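Local atomic coordinates of major pepsin inhibitor 3 (Ascaris suum, PDB entry 1F32), a protein that inhibits the aspartic protease pepsin and is a secreted, disulfide-bonded member of the I33 family of protease inhibitors. Residues M71-F76 with S80-K85; G9-T14 with F21-P26; Q105-K110 with P141-C146; N84-F87 with V93-L96; D17-V22 with W27-G32. All blocks are in the same frame, centred on the assembly; numbering follows the deposited sequence.

Contact 1 (M71-F76 with S80-K85)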
# COMPACT_ATOMS: atom_id res chain seq x y z
N MET A 71 -1.92 -8.57 1.24
CA MET A 71 -2.13 -7.62 2.32
C MET A 71 -3.28 -6.68 1.99
O MET A 71 -3.68 -6.56 0.83
CB MET A 71 -0.85 -6.85 2.63
CG MET A 71 -0.35 -5.92 1.56
SD MET A 71 1.15 -5.13 2.18
CE MET A 71 1.93 -4.74 0.66
N LYS A 72 -3.83 -6.05 3.02
CA LYS A 72 -4.96 -5.14 2.87
C LYS A 72 -4.54 -3.67 2.89
O LYS A 72 -3.54 -3.30 3.50
CB LYS A 72 -5.98 -5.39 3.97
CG LYS A 72 -6.55 -6.80 4.01
CD LYS A 72 -7.74 -6.87 4.97
CE LYS A 72 -8.24 -8.30 5.16
NZ LYS A 72 -7.25 -9.15 5.87
N MET A 73 -5.33 -2.85 2.22
CA MET A 73 -5.06 -1.43 2.20
C MET A 73 -6.35 -0.73 2.60
O MET A 73 -7.44 -1.17 2.23
CB MET A 73 -4.64 -1.00 0.78
CG MET A 73 -4.39 0.49 0.61
SD MET A 73 -3.64 0.75 -1.00
CE MET A 73 -3.16 2.43 -0.88
N PHE A 74 -6.21 0.34 3.37
CA PHE A 74 -7.34 1.13 3.82
C PHE A 74 -6.97 2.59 3.54
O PHE A 74 -5.90 3.06 3.94
CB PHE A 74 -7.58 0.95 5.32
CG PHE A 74 -7.96 -0.46 5.72
CD1 PHE A 74 -9.21 -0.99 5.39
CD2 PHE A 74 -7.07 -1.24 6.46
CE1 PHE A 74 -9.57 -2.28 5.80
CE2 PHE A 74 -7.43 -2.53 6.88
CZ PHE A 74 -8.68 -3.05 6.55
N ASN A 75 -7.85 3.29 2.84
CA ASN A 75 -7.60 4.68 2.49
C ASN A 75 -8.60 5.61 3.17
O ASN A 75 -9.80 5.50 2.96
CB ASN A 75 -7.67 4.83 0.98
CG ASN A 75 -6.73 3.88 0.29
OD1 ASN A 75 -5.51 3.97 0.46
ND2 ASN A 75 -7.28 2.94 -0.48
N PHE A 76 -8.08 6.53 3.99
CA PHE A 76 -8.91 7.48 4.73
C PHE A 76 -8.61 8.88 4.22
O PHE A 76 -7.73 9.06 3.39
CB PHE A 76 -8.57 7.44 6.22
CG PHE A 76 -8.59 6.07 6.81
CD1 PHE A 76 -9.79 5.47 7.18
CD2 PHE A 76 -7.41 5.35 6.98
CE1 PHE A 76 -9.81 4.17 7.71
CE2 PHE A 76 -7.41 4.07 7.50
CZ PHE A 76 -8.62 3.47 7.86
N SER A 80 -3.31 6.69 4.57
CA SER A 80 -3.58 5.32 4.14
C SER A 80 -2.79 4.30 4.96
O SER A 80 -1.70 4.59 5.47
CB SER A 80 -3.21 5.12 2.66
OG SER A 80 -3.97 5.95 1.79
N VAL A 81 -3.35 3.11 5.06
CA VAL A 81 -2.70 2.00 5.75
C VAL A 81 -2.55 0.91 4.69
O VAL A 81 -3.50 0.57 3.98
CB VAL A 81 -3.57 1.45 6.90
CG1 VAL A 81 -2.87 0.26 7.56
CG2 VAL A 81 -3.84 2.55 7.92
N LEU A 82 -1.34 0.38 4.56
CA LEU A 82 -1.08 -0.69 3.61
C LEU A 82 -0.36 -1.74 4.44
O LEU A 82 0.68 -1.46 5.05
CB LEU A 82 -0.19 -0.20 2.47
CG LEU A 82 0.21 -1.26 1.44
CD1 LEU A 82 -1.00 -1.69 0.65
CD2 LEU A 82 1.28 -0.68 0.51
N GLY A 83 -0.93 -2.94 4.46
CA GLY A 83 -0.35 -3.99 5.26
C GLY A 83 -0.48 -3.48 6.67
O GLY A 83 -1.56 -3.08 7.11
N ASN A 84 0.60 -3.48 7.42
CA ASN A 84 0.48 -2.96 8.76
C ASN A 84 1.38 -1.75 8.88
O ASN A 84 2.05 -1.57 9.88
CB ASN A 84 0.82 -4.05 9.78
CG ASN A 84 -0.14 -5.23 9.71
OD1 ASN A 84 -1.37 -5.05 9.68
ND2 ASN A 84 0.40 -6.45 9.67
N LYS A 85 1.38 -0.93 7.83
CA LYS A 85 2.21 0.28 7.80
C LYS A 85 1.35 1.51 7.50
O LYS A 85 0.44 1.45 6.68
CB LYS A 85 3.32 0.13 6.75
CG LYS A 85 4.31 -1.02 7.05
CD LYS A 85 5.43 -1.06 6.00
CE LYS A 85 6.36 -2.28 6.15
NZ LYS A 85 7.55 -2.21 5.20
O HOH W 1 -6.11 8.16 1.62

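Contact 2 (G9-T14 with F21-P26)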
# COMPACT_ATOMS: atom_id res chain seq x y z
N GLY A 9 -4.59 -7.07 -1.90
CA GLY A 9 -3.60 -7.28 -2.94
C GLY A 9 -3.94 -8.43 -3.87
O GLY A 9 -4.94 -9.12 -3.66
N PRO A 10 -3.10 -8.68 -4.88
CA PRO A 10 -1.86 -7.95 -5.19
C PRO A 10 -2.05 -6.53 -5.72
O PRO A 10 -3.04 -6.21 -6.37
CB PRO A 10 -1.19 -8.84 -6.24
CG PRO A 10 -1.66 -10.18 -5.88
CD PRO A 10 -3.12 -9.96 -5.61
N PHE A 11 -1.06 -5.68 -5.44
CA PHE A 11 -1.08 -4.29 -5.88
C PHE A 11 0.04 -4.12 -6.89
O PHE A 11 0.87 -5.00 -7.05
CB PHE A 11 -0.86 -3.35 -4.69
CG PHE A 11 -1.94 -3.44 -3.65
CD1 PHE A 11 -3.23 -3.01 -3.94
CD2 PHE A 11 -1.68 -3.98 -2.40
CE1 PHE A 11 -4.25 -3.13 -3.00
CE2 PHE A 11 -2.68 -4.10 -1.46
CZ PHE A 11 -3.97 -3.67 -1.76
N ILE A 12 0.06 -2.99 -7.59
CA ILE A 12 1.14 -2.78 -8.54
C ILE A 12 2.41 -2.53 -7.75
O ILE A 12 2.42 -1.74 -6.81
CB ILE A 12 0.85 -1.57 -9.46
CG1 ILE A 12 -0.34 -1.89 -10.37
CG2 ILE A 12 2.06 -1.26 -10.33
CD1 ILE A 12 -0.87 -0.69 -11.13
N CYS A 13 3.49 -3.21 -8.12
CA CYS A 13 4.75 -3.06 -7.44
C CYS A 13 5.84 -2.73 -8.44
O CYS A 13 5.87 -3.30 -9.51
CB CYS A 13 5.11 -4.37 -6.72
SG CYS A 13 6.66 -4.29 -5.78
N THR A 14 6.70 -1.77 -8.11
CA THR A 14 7.83 -1.44 -8.99
C THR A 14 8.93 -0.82 -8.15
O THR A 14 8.78 -0.67 -6.93
CB THR A 14 7.44 -0.48 -10.12
OG1 THR A 14 8.51 -0.42 -11.07
CG2 THR A 14 7.14 0.91 -9.57
N PHE A 21 7.94 0.58 -4.54
CA PHE A 21 6.64 1.22 -4.43
C PHE A 21 5.55 0.16 -4.59
O PHE A 21 5.59 -0.64 -5.52
CB PHE A 21 6.46 2.28 -5.51
CG PHE A 21 7.20 3.55 -5.24
CD1 PHE A 21 6.66 4.51 -4.39
CD2 PHE A 21 8.44 3.78 -5.83
CE1 PHE A 21 7.34 5.70 -4.14
CE2 PHE A 21 9.12 4.96 -5.59
CZ PHE A 21 8.57 5.92 -4.74
N VAL A 22 4.61 0.15 -3.65
CA VAL A 22 3.48 -0.76 -3.71
C VAL A 22 2.24 0.14 -3.59
O VAL A 22 2.13 0.94 -2.65
CB VAL A 22 3.51 -1.76 -2.56
CG1 VAL A 22 2.34 -2.72 -2.65
CG2 VAL A 22 4.84 -2.52 -2.59
N ALA A 23 1.33 0.02 -4.55
CA ALA A 23 0.12 0.84 -4.55
C ALA A 23 0.55 2.31 -4.48
O ALA A 23 -0.12 3.13 -3.85
CB ALA A 23 -0.76 0.48 -3.36
N ASN A 24 1.67 2.62 -5.12
CA ASN A 24 2.22 3.97 -5.15
C ASN A 24 2.76 4.48 -3.83
O ASN A 24 3.06 5.67 -3.69
CB ASN A 24 1.16 4.96 -5.67
CG ASN A 24 0.89 4.81 -7.15
OD1 ASN A 24 -0.25 4.95 -7.60
ND2 ASN A 24 1.95 4.55 -7.92
N LEU A 25 2.89 3.59 -2.85
CA LEU A 25 3.41 3.98 -1.54
C LEU A 25 4.84 3.42 -1.38
O LEU A 25 5.12 2.30 -1.82
CB LEU A 25 2.48 3.46 -0.44
CG LEU A 25 1.07 4.08 -0.51
CD1 LEU A 25 0.19 3.48 0.55
CD2 LEU A 25 1.18 5.59 -0.32
N PRO A 26 5.74 4.19 -0.75
CA PRO A 26 7.13 3.75 -0.54
C PRO A 26 7.22 2.68 0.54
O PRO A 26 7.43 2.96 1.72
CB PRO A 26 7.84 5.05 -0.15
CG PRO A 26 6.77 5.81 0.56
CD PRO A 26 5.56 5.58 -0.30
O HOH W 2 3.24 1.16 -7.03

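Contact 3 (Q105-K110 with P141-C146)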
# COMPACT_ATOMS: atom_id res chain seq x y z
N GLN A 105 -10.76 -0.37 13.02
CA GLN A 105 -12.03 -1.07 13.16
C GLN A 105 -13.16 -0.13 13.62
O GLN A 105 -14.30 -0.28 13.20
CB GLN A 105 -11.86 -2.26 14.11
CG GLN A 105 -12.30 -3.62 13.52
CD GLN A 105 -12.22 -3.71 12.00
OE1 GLN A 105 -11.14 -3.62 11.40
NE2 GLN A 105 -13.36 -3.89 11.36
N THR A 106 -12.83 0.83 14.49
CA THR A 106 -13.85 1.77 14.95
C THR A 106 -14.31 2.58 13.75
O THR A 106 -15.49 2.83 13.58
CB THR A 106 -13.30 2.75 16.01
OG1 THR A 106 -13.02 2.05 17.22
CG2 THR A 106 -14.32 3.88 16.30
N PHE A 107 -13.37 2.97 12.89
CA PHE A 107 -13.75 3.74 11.72
C PHE A 107 -14.61 2.92 10.77
O PHE A 107 -15.62 3.39 10.28
CB PHE A 107 -12.52 4.27 10.98
CG PHE A 107 -12.85 5.13 9.78
CD1 PHE A 107 -13.15 4.55 8.55
CD2 PHE A 107 -12.91 6.52 9.91
CE1 PHE A 107 -13.50 5.34 7.45
CE2 PHE A 107 -13.27 7.32 8.81
CZ PHE A 107 -13.56 6.74 7.59
N ARG A 108 -14.22 1.67 10.52
CA ARG A 108 -15.00 0.83 9.61
C ARG A 108 -16.41 0.64 10.17
O ARG A 108 -17.40 0.65 9.42
CB ARG A 108 -14.32 -0.53 9.44
CG ARG A 108 -12.94 -0.43 8.78
CD ARG A 108 -12.21 -1.76 8.77
NE ARG A 108 -12.70 -2.66 7.73
CZ ARG A 108 -12.33 -3.94 7.64
NH1 ARG A 108 -11.49 -4.46 8.52
NH2 ARG A 108 -12.80 -4.69 6.65
N GLU A 109 -16.49 0.45 11.48
CA GLU A 109 -17.78 0.27 12.12
C GLU A 109 -18.60 1.55 12.04
O GLU A 109 -19.82 1.49 11.90
CB GLU A 109 -17.56 -0.16 13.57
CG GLU A 109 -16.89 -1.53 13.67
CD GLU A 109 -16.35 -1.83 15.06
OE1 GLU A 109 -16.40 -0.93 15.92
OE2 GLU A 109 -15.86 -2.96 15.29
N LYS A 110 -17.94 2.71 12.11
CA LYS A 110 -18.67 3.99 12.02
C LYS A 110 -19.11 4.26 10.59
O LYS A 110 -20.18 4.81 10.34
CB LYS A 110 -17.83 5.15 12.54
CG LYS A 110 -17.81 5.22 14.05
CD LYS A 110 -17.22 6.51 14.56
CE LYS A 110 -17.37 6.59 16.07
NZ LYS A 110 -16.80 7.85 16.60
N PRO A 141 -14.95 10.85 11.68
CA PRO A 141 -13.77 11.63 11.33
C PRO A 141 -12.73 10.56 11.01
O PRO A 141 -12.88 9.40 11.40
CB PRO A 141 -13.45 12.35 12.62
CG PRO A 141 -13.80 11.32 13.64
CD PRO A 141 -15.12 10.79 13.14
N PRO A 142 -11.66 10.91 10.30
CA PRO A 142 -10.65 9.89 10.00
C PRO A 142 -9.93 9.44 11.27
O PRO A 142 -9.96 10.13 12.30
CB PRO A 142 -9.73 10.60 9.00
CG PRO A 142 -9.90 12.04 9.33
CD PRO A 142 -11.36 12.19 9.62
N PRO A 143 -9.32 8.25 11.24
CA PRO A 143 -8.61 7.76 12.43
C PRO A 143 -7.66 8.85 12.90
O PRO A 143 -7.09 9.57 12.08
CB PRO A 143 -7.87 6.52 11.91
CG PRO A 143 -8.81 5.99 10.86
CD PRO A 143 -9.28 7.27 10.14
N SER A 144 -7.49 8.96 14.21
CA SER A 144 -6.61 10.00 14.74
C SER A 144 -5.18 9.88 14.25
O SER A 144 -4.47 10.88 14.15
CB SER A 144 -6.64 9.99 16.28
OG SER A 144 -6.13 8.78 16.79
N PHE A 145 -4.75 8.67 13.91
CA PHE A 145 -3.39 8.50 13.44
C PHE A 145 -3.13 9.13 12.07
O PHE A 145 -1.98 9.21 11.63
CB PHE A 145 -2.98 7.01 13.45
CG PHE A 145 -3.85 6.11 12.61
CD1 PHE A 145 -3.97 6.28 11.24
CD2 PHE A 145 -4.50 5.03 13.21
CE1 PHE A 145 -4.72 5.40 10.46
CE2 PHE A 145 -5.25 4.14 12.44
CZ PHE A 145 -5.36 4.32 11.07
N CYS A 146 -4.18 9.59 11.41
CA CYS A 146 -4.02 10.24 10.11
C CYS A 146 -3.45 11.65 10.29
O CYS A 146 -3.06 12.29 9.32
CB CYS A 146 -5.36 10.33 9.39
SG CYS A 146 -5.85 8.94 8.31

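Contact 4 (N84-F87 with V93-L96)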
# COMPACT_ATOMS: atom_id res chain seq x y z
N ASN A 84 0.60 -3.48 7.42
CA ASN A 84 0.48 -2.96 8.76
C ASN A 84 1.38 -1.75 8.88
O ASN A 84 2.05 -1.57 9.88
CB ASN A 84 0.82 -4.05 9.78
CG ASN A 84 -0.14 -5.23 9.71
OD1 ASN A 84 -1.37 -5.05 9.68
ND2 ASN A 84 0.40 -6.45 9.67
N LYS A 85 1.38 -0.93 7.83
CA LYS A 85 2.21 0.28 7.80
C LYS A 85 1.35 1.51 7.50
O LYS A 85 0.44 1.45 6.68
CB LYS A 85 3.32 0.13 6.75
CG LYS A 85 4.31 -1.02 7.05
CD LYS A 85 5.43 -1.06 6.00
CE LYS A 85 6.36 -2.28 6.15
NZ LYS A 85 7.55 -2.21 5.20
N LEU A 86 1.67 2.62 8.16
CA LEU A 86 0.93 3.88 8.01
C LEU A 86 1.67 4.88 7.12
O LEU A 86 2.89 5.06 7.27
CB LEU A 86 0.70 4.51 9.39
CG LEU A 86 0.24 5.98 9.41
CD1 LEU A 86 -1.15 6.06 8.81
CD2 LEU A 86 0.22 6.52 10.85
N PHE A 87 0.93 5.51 6.22
CA PHE A 87 1.48 6.51 5.30
C PHE A 87 0.65 7.79 5.30
O PHE A 87 -0.58 7.73 5.18
CB PHE A 87 1.50 5.98 3.86
CG PHE A 87 2.29 4.71 3.69
CD1 PHE A 87 1.75 3.47 4.03
CD2 PHE A 87 3.60 4.76 3.22
CE1 PHE A 87 2.51 2.30 3.92
CE2 PHE A 87 4.37 3.60 3.10
CZ PHE A 87 3.83 2.37 3.45
N VAL A 93 5.15 6.52 7.95
CA VAL A 93 5.17 7.14 9.28
C VAL A 93 5.61 6.11 10.31
O VAL A 93 6.58 6.34 11.04
CB VAL A 93 3.78 7.68 9.70
CG1 VAL A 93 3.87 8.30 11.12
CG2 VAL A 93 3.30 8.73 8.70
N ARG A 94 4.92 4.97 10.36
CA ARG A 94 5.27 3.93 11.33
C ARG A 94 4.51 2.63 11.07
O ARG A 94 3.65 2.57 10.20
CB ARG A 94 4.94 4.40 12.75
CG ARG A 94 3.44 4.70 12.96
CD ARG A 94 3.20 5.35 14.31
NE ARG A 94 1.93 6.07 14.35
CZ ARG A 94 0.86 5.65 15.00
NH1 ARG A 94 0.91 4.51 15.67
NH2 ARG A 94 -0.26 6.36 14.98
N ASP A 95 4.85 1.60 11.85
CA ASP A 95 4.15 0.33 11.76
C ASP A 95 2.91 0.56 12.65
O ASP A 95 3.00 1.26 13.66
CB ASP A 95 5.00 -0.81 12.35
CG ASP A 95 6.16 -1.21 11.46
OD1 ASP A 95 6.19 -0.82 10.27
OD2 ASP A 95 7.05 -1.94 11.94
N LEU A 96 1.76 0.01 12.27
CA LEU A 96 0.59 0.21 13.11
C LEU A 96 0.73 -0.51 14.44
O LEU A 96 1.28 -1.61 14.51
CB LEU A 96 -0.69 -0.28 12.42
CG LEU A 96 -1.40 0.67 11.45
CD1 LEU A 96 -0.63 0.76 10.14
CD2 LEU A 96 -2.82 0.17 11.20

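Contact 5 (D17-V22 with W27-G32)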
# COMPACT_ATOMS: atom_id res chain seq x y z
N ASP A 17 15.02 4.12 -8.14
CA ASP A 17 16.13 4.56 -7.30
C ASP A 17 16.18 3.76 -5.99
O ASP A 17 16.32 4.33 -4.90
CB ASP A 17 16.03 6.06 -6.99
CG ASP A 17 16.20 6.92 -8.23
OD1 ASP A 17 17.04 6.56 -9.09
OD2 ASP A 17 15.52 7.97 -8.33
N ASN A 18 16.07 2.44 -6.11
CA ASN A 18 16.11 1.52 -4.96
C ASN A 18 14.84 1.52 -4.12
O ASN A 18 14.70 0.69 -3.22
CB ASN A 18 17.27 1.86 -4.01
CG ASN A 18 18.63 1.60 -4.62
OD1 ASN A 18 19.67 1.87 -4.01
ND2 ASN A 18 18.64 1.08 -5.83
N GLN A 19 13.94 2.45 -4.39
CA GLN A 19 12.70 2.53 -3.63
C GLN A 19 11.63 1.62 -4.18
O GLN A 19 11.21 1.78 -5.33
CB GLN A 19 12.17 3.97 -3.62
CG GLN A 19 10.92 4.16 -2.79
CD GLN A 19 11.19 4.01 -1.31
OE1 GLN A 19 11.98 4.75 -0.73
NE2 GLN A 19 10.53 3.04 -0.69
N VAL A 20 11.18 0.67 -3.37
CA VAL A 20 10.10 -0.20 -3.78
C VAL A 20 8.79 0.52 -3.52
O VAL A 20 8.55 1.04 -2.43
CB VAL A 20 10.07 -1.54 -2.98
CG1 VAL A 20 8.97 -2.44 -3.54
CG2 VAL A 20 11.44 -2.24 -3.06
N PHE A 21 7.94 0.58 -4.54
CA PHE A 21 6.64 1.22 -4.43
C PHE A 21 5.55 0.16 -4.59
O PHE A 21 5.59 -0.64 -5.52
CB PHE A 21 6.46 2.28 -5.51
CG PHE A 21 7.20 3.55 -5.24
CD1 PHE A 21 6.66 4.51 -4.39
CD2 PHE A 21 8.44 3.78 -5.83
CE1 PHE A 21 7.34 5.70 -4.14
CE2 PHE A 21 9.12 4.96 -5.59
CZ PHE A 21 8.57 5.92 -4.74
N VAL A 22 4.61 0.15 -3.65
CA VAL A 22 3.48 -0.76 -3.71
C VAL A 22 2.24 0.14 -3.59
O VAL A 22 2.13 0.94 -2.65
CB VAL A 22 3.51 -1.76 -2.56
CG1 VAL A 22 2.34 -2.72 -2.65
CG2 VAL A 22 4.84 -2.52 -2.59
N TRP A 27 7.06 1.44 0.11
CA TRP A 27 7.05 0.27 0.98
C TRP A 27 8.36 -0.04 1.70
O TRP A 27 8.40 -0.14 2.92
CB TRP A 27 6.61 -0.94 0.14
CG TRP A 27 6.37 -2.15 0.92
CD1 TRP A 27 7.10 -3.31 0.90
CD2 TRP A 27 5.34 -2.34 1.89
NE1 TRP A 27 6.58 -4.21 1.81
CE2 TRP A 27 5.50 -3.63 2.43
CE3 TRP A 27 4.30 -1.53 2.37
CZ2 TRP A 27 4.66 -4.14 3.42
CZ3 TRP A 27 3.46 -2.03 3.35
CH2 TRP A 27 3.64 -3.33 3.87
N THR A 28 9.43 -0.21 0.93
CA THR A 28 10.73 -0.51 1.51
C THR A 28 11.80 -0.11 0.50
O THR A 28 11.50 0.14 -0.68
CB THR A 28 10.86 -2.02 1.83
OG1 THR A 28 12.01 -2.22 2.67
CG2 THR A 28 11.06 -2.82 0.57
N MET A 29 13.05 -0.02 0.96
CA MET A 29 14.12 0.36 0.06
C MET A 29 15.15 -0.76 0.00
O MET A 29 15.51 -1.35 1.02
CB MET A 29 14.77 1.67 0.54
CG MET A 29 15.50 2.43 -0.53
SD MET A 29 16.20 3.97 0.10
CE MET A 29 17.78 3.65 -0.07
N LEU A 30 15.62 -1.05 -1.20
CA LEU A 30 16.59 -2.12 -1.44
C LEU A 30 18.03 -1.72 -1.14
O LEU A 30 18.42 -0.57 -1.38
CB LEU A 30 16.47 -2.58 -2.89
CG LEU A 30 15.05 -2.99 -3.31
CD1 LEU A 30 15.10 -3.53 -4.72
CD2 LEU A 30 14.49 -4.02 -2.34
N GLU A 31 18.81 -2.67 -0.64
CA GLU A 31 20.21 -2.41 -0.33
C GLU A 31 21.07 -3.59 -0.73
O GLU A 31 20.57 -4.69 -0.96
CB GLU A 31 20.38 -2.16 1.18
CG GLU A 31 19.37 -1.22 1.79
CD GLU A 31 19.76 -0.80 3.19
OE1 GLU A 31 20.82 -0.16 3.34
OE2 GLU A 31 19.00 -1.11 4.14
N GLY A 32 22.38 -3.36 -0.81
CA GLY A 32 23.30 -4.44 -1.15
C GLY A 32 22.98 -5.24 -2.38
O GLY A 32 22.68 -4.68 -3.43

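Contact 1 (M71-F76 with S80-K85)
Ser-80 and Asn-75 form a non-hydrogen-bonded antiparallel pair, and their side chains make the link that the backbone lacks at this step. The Ser-80 hydroxyl donates from OG to Asn-75 OD1 over 2.8 Å, meeting a lone pair in the plane of the amide. OG stands beside its own backbone N (chi1 -61°), on the side where Asn-75 lies, and also accepts from a water, which gives its other proton to Phe-76 O at 2.6 Å. Asn-75 ND2 is satisfied by Ser-5 OG, so both ends of the amide are held and its rotation should be fixed.

The neighbouring pair, Phe-74 and Val-81, uses both backbone groups: Phe-74 N to Val-81 O and Val-81 N to Phe-74 O are each 2.8 Å. Further along, Gly-83 N donates to Lys-72 O, while Leu-82 turns its own N and O to Lys-85 in a tight turn. Met-71 SD lies 3.6 Å from Gly-83 CA, and Met-73 CB meets Leu-82 CD1 at 3.7 Å. Val-81 CG2 touches the edge of the Phe-76 ring.

This hairpin forms inner strands of a five-stranded antiparallel sheet, between strands 5-8 and 85-88. Helix 98-116 covers the Phe-74 face through Val-104 and Arg-108, whereas strand 25-29 and Phe-11 pack against Met-73 and Leu-82.

Contact 2 (G9-T14 with F21-P26)
Thr-14 and Phe-21 make an antiparallel hydrogen-bonded pair, with Thr-14 N to Phe-21 O at 3.0 Å and Phe-21 N to Thr-14 O at 2.8 Å, and Cys-13 lies opposite Val-22 as the adjoining non-hydrogen-bonded pair. This is the end of the hairpin of strands 13-16 and 19-22, where the second strand leaves through a type I' turn from Val-22 to Leu-25.

Ile-12 O meets that turn twice, taking Ala-23 N at 3.1 Å and a water that in turn accepts from Asn-24 N. Among the side chains, Phe-11 touches through its root: CB is 3.8 Å from Val-22 CG1 and 4.1 Å from Ala-23 CB. Phe-11 sets CG beside its backbone N (chi1 -63°), which leads the ring to Met-73 and Leu-82, with Gly-9 CA 3.6 Å above one face, displaced toward the rim. Cys-13 SG, in disulfide with Cys-66, packs on Val-22 CG2 at 4.1 Å.

Every direct polar bond across the contact is backbone to backbone, and the side chains meet through apolar atoms. Main-chain bonds thus set the alignment, the water extends them to Asn-24, the third turn residue, and the disulfide ties this strand to another part of the chain.

Contact 3 (Q105-K110 with P141-C146)
Pro-141 O lies at the edge of the Phe-107 ring, near its plane, and is approached by two ring carbons at once: CD2 at 3.2 Å and CE2 at 3.3 Å from that oxygen. This is no conventional hydrogen bond, but the carbonyl faces the weakly positive rim of the ring, which is probably favourable. Phe-107 gets there because its CG stands anti to the backbone N (chi1 -178°), carrying the ring from the helix toward the proline-rich chain.

The rest of the contact is apolar. Pro-143 CD comes obliquely to Phe-107 CD2 at 3.7 Å, and Pro-142 CA lies 3.9 Å from Phe-107 CE2. Pro-143 has an aromatic neighbour within its own segment too: its CB stands 3.4 Å above the plane of the Phe-145 ring, over the centre, a CH-pi arrangement. The chain then enters a short 3-10 turn, in which Cys-146 N donates to Pro-143 O. Elsewhere on the helix, Arg-108 NH1 donates to a lone pair of Gln-105 OE1 at 3.0 Å, although the acceptor is tilted 23° from the guanidinium plane.

Two further ties hold the C-terminal chain: Ser-144 OG bonds to Glu-103 OE2, and Cys-146 forms a disulfide with Cys-79. The contact thus lays this chain along helix 98-116, next to the five-stranded sheet. Phe-107 meets Phe-76 of strand 72-76 edge-to-face, and Phe-145 reaches Cys-79 and Val-81 of strand 79-82.

Contact 4 (N84-F87 with V93-L96)
The beta hairpin of strands 85-88 and 91-95, at one margin of the five-stranded sheet, carries a beta bulge here: Leu-86 faces both Val-93 and Arg-94. Its N donates to Arg-94 O over 2.8 Å, whereas its O accepts from Val-93 N, also at 2.8 Å. The bulge shows in Val-93 itself, whose psi of -55° departs from extended strand geometry. Leu-96 N adds a third bond, to Asn-84 O at 2.9 Å.

Leu-86 sets CG anti to its backbone N (chi1 167°), which lays the side chain beside Val-93, pointing the same way, with its CD2 3.9 Å from Val-93 CB. The same methyl touches Arg-94 NE; the guanidinium itself is engaged by Asp-100 in a salt bridge, and Phe-145 packs nearby. On the other face Lys-85 and Asp-95 lie alongside one another, but NZ remains 5.4 Å from OD1, and the charges do not pair directly. Lys-85 turns to Trp-27, with a cation-pi contact and a probable hydrogen bond from NZ to the Trp-27 carbonyl, and Asp-95 OD1 is hydrogen-bonded to Tyr-92 OH.

Leu-96 closes the end of the pairing with its methyl laid against the opposing main chain: CD1 is 3.4 Å from Lys-85 C.

Contact 5 (D17-V22 with W27-G32)
Asn-18 meets Leu-30 through the backbone: Leu-30 N donates to Asn-18 O at 2.8 Å. The same oxygen receives a CA-H...O contact from Met-29, whose CG also lies 3.3 Å from it.

Gln-19 comes next, opposite Met-29 in a non-hydrogen-bonded antiparallel pair. Its side chain bends at chi2 (69°), and NE2 thereby turns back to donate a weak bond to Val-20 O, at 3.3 Å within its own strand. Thr-28 O is close to NE2 as well, but the angle is too poor for a bond. Gln-19 CG meanwhile sits over one face of the Phe-21 ring, offset toward its rim.

At Val-20 the hairpin of strands 19-22 and 25-29, part of a three-stranded antiparallel sheet, has the form of a classic beta bulge. Val-20 N donates to Thr-28 O over 2.8 Å, while Val-20 O takes only a weak bond from Trp-27 N at 3.0 Å, so that one residue faces two; the non-extended psi of Trp-27, -57°, supports this reading. The Val-20 and Leu-30 side chains cross at about a right angle, CG2 of Val-20 touching CD2 of Leu-30 at 3.6 Å, and Phe-65 packs on both residues.

Val-22 brings CG2 to within 3.6 Å of Trp-27 CB. With its CG anti to the backbone N (chi1 -172°), the tryptophan carries its indole onward to Met-71 and Leu-82.

In the fold
From the N terminus, contact 2 closes a hairpin and contact 5 interlocks with it: the loop of 17-32 starts before that of 9-26 is complete, and both use Phe-21 and Val-22. Together they line up the three-stranded sheet. Contact 1 then closes the next hairpin, and contact 4 follows directly, sharing Asn-84 and Lys-85, to extend the five-stranded sheet. Contact 3 comes last, closing a long loop that includes the unmodelled residues 118-137 and bringing the C-terminal chain back to helix 98-116. Noncovalent ties join the parts: probable hydrogen bonds Gly-9 N to Met-71 O and Lys-85 NZ to Trp-27 O, and packing of Phe-107 on Phe-76. Contacts 3 and 5 lie about 29 Å apart, centre to centre.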